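Long-range contacts in erythrocyte binding antigen 140 (Plasmodium falciparum, PDB 4GF2), which probably binds a sialic acid-bearing receptor, glycophorin C, on the host erythrocyte surface through its Duffy binding-like region, the part of the protein present here: residues 404-409 and 418-423; 346-351 and 373-378. The protein carries 3 engineered substitutions. All blocks are in the same frame, centred on the assembly; numbering follows the deposited sequence.

Interaction 1: residues 404-409 and 418-423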
# COMPACT_ATOMS: atom_id res chain seq x y z
N ASP A 404 6.12 4.30 -20.26
CA ASP A 404 7.42 3.90 -20.81
C ASP A 404 8.50 3.87 -19.75
O ASP A 404 9.45 3.10 -19.84
CB ASP A 404 7.83 4.85 -21.94
CG ASP A 404 7.33 4.40 -23.29
OD1 ASP A 404 7.53 3.21 -23.62
OD2 ASP A 404 6.74 5.22 -24.02
N ILE A 405 8.35 4.72 -18.73
CA ILE A 405 9.33 4.80 -17.66
C ILE A 405 9.19 3.60 -16.73
O ILE A 405 10.18 2.99 -16.33
CB ILE A 405 9.19 6.13 -16.89
CG1 ILE A 405 9.75 7.28 -17.73
CG2 ILE A 405 9.90 6.08 -15.55
CD1 ILE A 405 9.48 8.65 -17.16
N ILE A 406 7.94 3.26 -16.40
CA ILE A 406 7.65 2.11 -15.57
C ILE A 406 7.99 0.80 -16.29
O ILE A 406 8.52 -0.13 -15.68
CB ILE A 406 6.16 2.07 -15.18
CG1 ILE A 406 5.79 3.30 -14.35
CG2 ILE A 406 5.84 0.79 -14.42
CD1 ILE A 406 6.60 3.47 -13.08
N LYS A 407 7.66 0.73 -17.57
CA LYS A 407 7.94 -0.47 -18.36
C LYS A 407 9.44 -0.63 -18.59
O LYS A 407 9.92 -1.73 -18.86
CB LYS A 407 7.19 -0.42 -19.69
CG LYS A 407 5.69 -0.66 -19.58
CD LYS A 407 4.97 -0.49 -20.92
CE LYS A 407 5.51 -1.45 -21.96
NZ LYS A 407 4.71 -1.44 -23.22
N GLY A 408 10.18 0.47 -18.50
CA GLY A 408 11.61 0.45 -18.74
C GLY A 408 11.97 0.62 -20.20
O GLY A 408 13.09 0.34 -20.61
N SER A 409 11.01 1.09 -21.00
CA SER A 409 11.24 1.28 -22.43
C SER A 409 11.52 2.74 -22.74
O SER A 409 11.86 3.08 -23.87
CB SER A 409 10.04 0.79 -23.23
OG SER A 409 8.88 1.51 -22.87
N LYS A 418 15.10 6.43 -14.21
CA LYS A 418 15.83 5.20 -13.91
C LYS A 418 15.52 4.67 -12.52
O LYS A 418 15.24 3.49 -12.33
CB LYS A 418 17.33 5.42 -14.02
CG LYS A 418 17.95 5.04 -15.35
CD LYS A 418 18.98 3.93 -15.16
CE LYS A 418 20.04 3.96 -16.26
NZ LYS A 418 21.05 2.89 -16.09
N LYS A 419 15.58 5.56 -11.53
CA LYS A 419 15.32 5.15 -10.15
C LYS A 419 13.88 4.69 -9.97
O LYS A 419 13.60 3.84 -9.13
CB LYS A 419 15.66 6.28 -9.18
CG LYS A 419 17.16 6.49 -9.06
CD LYS A 419 17.54 7.26 -7.83
CE LYS A 419 19.04 7.31 -7.66
NZ LYS A 419 19.66 5.95 -7.59
N MET A 420 12.97 5.25 -10.76
CA MET A 420 11.59 4.83 -10.72
C MET A 420 11.50 3.37 -11.18
O MET A 420 10.83 2.55 -10.57
CB MET A 420 10.73 5.73 -11.61
CG MET A 420 9.25 5.63 -11.34
SD MET A 420 8.84 6.06 -9.64
CE MET A 420 7.10 5.63 -9.59
N GLU A 421 12.20 3.07 -12.27
CA GLU A 421 12.21 1.74 -12.84
C GLU A 421 12.86 0.74 -11.90
O GLU A 421 12.32 -0.34 -11.65
CB GLU A 421 12.96 1.75 -14.17
CG GLU A 421 13.09 0.39 -14.83
CD GLU A 421 13.97 0.43 -16.06
OE1 GLU A 421 14.28 1.54 -16.52
OE2 GLU A 421 14.35 -0.65 -16.55
N GLU A 422 14.02 1.10 -11.38
CA GLU A 422 14.79 0.21 -10.52
C GLU A 422 14.06 -0.04 -9.21
O GLU A 422 14.16 -1.12 -8.63
CB GLU A 422 16.17 0.80 -10.26
CG GLU A 422 17.03 0.90 -11.52
CD GLU A 422 18.32 1.66 -11.28
OE1 GLU A 422 18.37 2.47 -10.33
OE2 GLU A 422 19.29 1.46 -12.06
N ASN A 423 13.31 0.94 -8.74
CA ASN A 423 12.60 0.78 -7.48
C ASN A 423 11.36 -0.09 -7.62
O ASN A 423 10.86 -0.63 -6.64
CB ASN A 423 12.26 2.14 -6.88
CG ASN A 423 13.46 2.76 -6.19
OD1 ASN A 423 14.35 2.05 -5.74
ND2 ASN A 423 13.48 4.08 -6.10
O HOH W 1 12.69 3.65 -17.32
O HOH W 2 15.19 -1.37 -18.90
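Met420 packs its thioether chain against two isoleucines of the neighbouring helix, and these apolar contacts form the buried side of the interface. Its CG, anti to the backbone N (chi1 -164°), lies 3.8 Å from Ile406 CD1, and a bend at chi2 brings the terminal methyl CE to 4.1 Å from the same CD1. Although the CB of Ile406 points away from 418-423, its CG1-CD1 branch turns back to meet the methionine obliquely. Ile405 uses its other branch: CG2 stands 4.0 Å from Met420 CB, with the two side chains at about a right angle. Tyr364 and Leu368 of helix 361-382 and Trp445 and Trp446 of helix 435-457 pack around these residues.

Polar contact is carried by water at the partly exposed side. The extended side chain of Glu421 turns the flat face of its carboxylate to Gly408, with CD 3.6 Å from Gly408 CA. One water donates to Ile405 O and Glu421 OE1, each at 2.8 Å; a second donates to Gly408 O and Glu421 OE2, so that two carbonyls near the helix end are hydrated. Lys413, in the connecting turn, forms a salt bridge to OE1 and a hydrogen bond to Gly408 O, tying glutamate and turn together.

Gly408, which has no side chain between its CA and the carboxylate face, is the first residue after helix 388-407 to leave helical geometry, at positive phi (86°). The arrangement is that of two consecutive helices, 388-407 and 415-427, joined by a short connection and packed on each other within the predominantly helical second Duffy binding-like domain.

Interaction 2: residues 346-351 and 373-378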
# COMPACT_ATOMS: atom_id res chain seq x y z
N GLN A 346 11.26 16.50 -20.44
CA GLN A 346 12.40 17.00 -19.67
C GLN A 346 11.97 17.55 -18.32
O GLN A 346 12.76 17.61 -17.39
CB GLN A 346 13.11 18.11 -20.45
CG GLN A 346 13.68 17.68 -21.79
CD GLN A 346 14.25 18.84 -22.58
OE1 GLN A 346 14.86 19.75 -22.02
NE2 GLN A 346 14.05 18.81 -23.89
N THR A 347 10.71 17.97 -18.23
CA THR A 347 10.20 18.60 -17.01
C THR A 347 9.09 17.77 -16.35
O THR A 347 8.36 18.28 -15.51
CB THR A 347 9.66 20.00 -17.31
OG1 THR A 347 8.49 19.91 -18.14
CG2 THR A 347 10.71 20.84 -18.03
N LEU A 348 8.98 16.51 -16.75
CA LEU A 348 7.98 15.60 -16.19
C LEU A 348 8.14 15.42 -14.68
O LEU A 348 9.24 15.21 -14.18
CB LEU A 348 8.09 14.24 -16.88
CG LEU A 348 7.17 13.11 -16.41
CD1 LEU A 348 5.73 13.39 -16.77
CD2 LEU A 348 7.62 11.79 -17.00
N CYS A 349 7.02 15.50 -13.96
CA CYS A 349 7.04 15.34 -12.51
C CYS A 349 7.09 13.88 -12.09
O CYS A 349 6.16 13.12 -12.36
CB CYS A 349 5.82 16.01 -11.89
SG CYS A 349 5.59 15.64 -10.13
N LEU A 350 8.18 13.50 -11.44
CA LEU A 350 8.33 12.15 -10.90
C LEU A 350 8.57 12.18 -9.39
O LEU A 350 8.47 11.15 -8.72
CB LEU A 350 9.49 11.45 -11.59
CG LEU A 350 9.32 11.22 -13.10
CD1 LEU A 350 10.57 10.61 -13.68
CD2 LEU A 350 8.11 10.34 -13.38
N GLY A 351 8.88 13.35 -8.85
CA GLY A 351 9.11 13.48 -7.43
C GLY A 351 10.35 12.74 -6.97
O GLY A 351 11.19 12.33 -7.78
N ILE A 373 -0.83 12.58 -10.63
CA ILE A 373 -1.78 13.63 -10.30
C ILE A 373 -1.16 15.02 -10.50
O ILE A 373 -1.74 15.86 -11.19
CB ILE A 373 -2.31 13.47 -8.86
CG1 ILE A 373 -3.29 12.30 -8.81
CG2 ILE A 373 -3.00 14.74 -8.39
CD1 ILE A 373 -3.70 11.89 -7.42
N TYR A 374 0.01 15.25 -9.93
CA TYR A 374 0.66 16.55 -10.04
C TYR A 374 1.02 16.87 -11.49
O TYR A 374 0.86 18.00 -11.93
CB TYR A 374 1.89 16.63 -9.14
CG TYR A 374 1.53 16.57 -7.67
CD1 TYR A 374 0.71 17.54 -7.11
CD2 TYR A 374 1.99 15.55 -6.86
CE1 TYR A 374 0.37 17.50 -5.77
CE2 TYR A 374 1.64 15.49 -5.52
CZ TYR A 374 0.83 16.47 -4.98
OH TYR A 374 0.49 16.42 -3.66
N GLU A 375 1.50 15.88 -12.22
CA GLU A 375 1.80 16.09 -13.63
C GLU A 375 0.54 16.60 -14.34
O GLU A 375 0.60 17.56 -15.10
CB GLU A 375 2.29 14.80 -14.29
CG GLU A 375 2.54 14.93 -15.79
CD GLU A 375 3.66 15.90 -16.13
OE1 GLU A 375 4.34 16.37 -15.20
OE2 GLU A 375 3.86 16.18 -17.33
N ALA A 376 -0.59 15.96 -14.06
CA ALA A 376 -1.85 16.35 -14.69
C ALA A 376 -2.23 17.77 -14.30
O ALA A 376 -2.55 18.59 -15.16
CB ALA A 376 -2.95 15.38 -14.32
N GLN A 377 -2.19 18.05 -13.00
CA GLN A 377 -2.55 19.37 -12.51
C GLN A 377 -1.63 20.44 -13.11
O GLN A 377 -2.10 21.47 -13.59
CB GLN A 377 -2.47 19.42 -10.99
CG GLN A 377 -3.61 18.74 -10.27
CD GLN A 377 -3.45 18.81 -8.77
OE1 GLN A 377 -2.34 18.70 -8.25
NE2 GLN A 377 -4.56 19.01 -8.06
N LEU A 378 -0.33 20.19 -13.06
CA LEU A 378 0.65 21.13 -13.58
C LEU A 378 0.44 21.40 -15.06
O LEU A 378 0.52 22.54 -15.51
CB LEU A 378 2.06 20.62 -13.35
CG LEU A 378 2.47 20.56 -11.89
CD1 LEU A 378 3.81 19.88 -11.75
CD2 LEU A 378 2.51 21.95 -11.31
O HOH W 3 5.95 18.09 -18.07
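Glu375 OE1 accepts the backbone N-H of Cys349 at 3.1 Å and also forms a salt bridge with Lys319. This carboxylate fastens a cysteine-bearing loop to helix 361-382 in the disulfide-rich, helical Duffy binding-like fold. The N-H...O angle of 169° is nearly straight, but the donor approaches from above the carboxylate, 48° out of its plane. The other oxygen, OE2, takes a hydrogen bond from Ser398 of helix 388-407 and a second from a water, 2.9 Å away, which also bonds Thr347 OG1; that hydroxyl has Pro343 O as a further partner. Each oxygen of this buried acid thus has two polar partners, an arrangement that should fix the carboxylate's rotation and, together with Lys319, probably favours its charged form. Lys319 also donates to Thr347 O, so that the lysine binds the loop as well as the acid.

The glutamate reaches the loop with CG anti to the backbone N and a bend at chi2 (64°), which turns one face of the carboxylate to Leu348. The leucine crosses it at about a right angle: CD1 sits over that face, 3.3 Å from Glu375 CD, on the side from which the Cys349 N-H arrives, and 3.7 Å from Glu375 CG. Leu348 also packs on Leu402 of helix 388-407.

Cys349 points toward the helix and brings its covalent bond with it. The disulfide to Cys316 joins this loop to the chain that follows helix 308-314, and Phe314 of that helix packs against the cysteine. Further along helix 361-382, Leu378 CD1 approaches Cys349 CB at 4.4 Å, while the sulfur SG sits 4.0 Å from Tyr374 CB, beside the root of the tyrosine rather than its ring.

Both contacts are largely buried in the same Duffy binding-like domain, with their centres about 16 Å apart. Helix 361-382 serves both: it carries one side of interaction 2 and packs on interaction 1 through Tyr364, His367 and Leu368. Interaction 1 joins two helices across a short turn, with apolar packing inside and waters alone making the polar link between its segments at the partly exposed side. Interaction 2 anchors an irregular loop to a helix through a direct hydrogen bond besides a water bridge, at a buried carboxylate, and a cysteine in a disulfide. They meet at Ile405, whose CD1 lies 3.6 Å from Leu348 CD2 and also touches Leu350, so helix 388-407 packs against the loop of interaction 2.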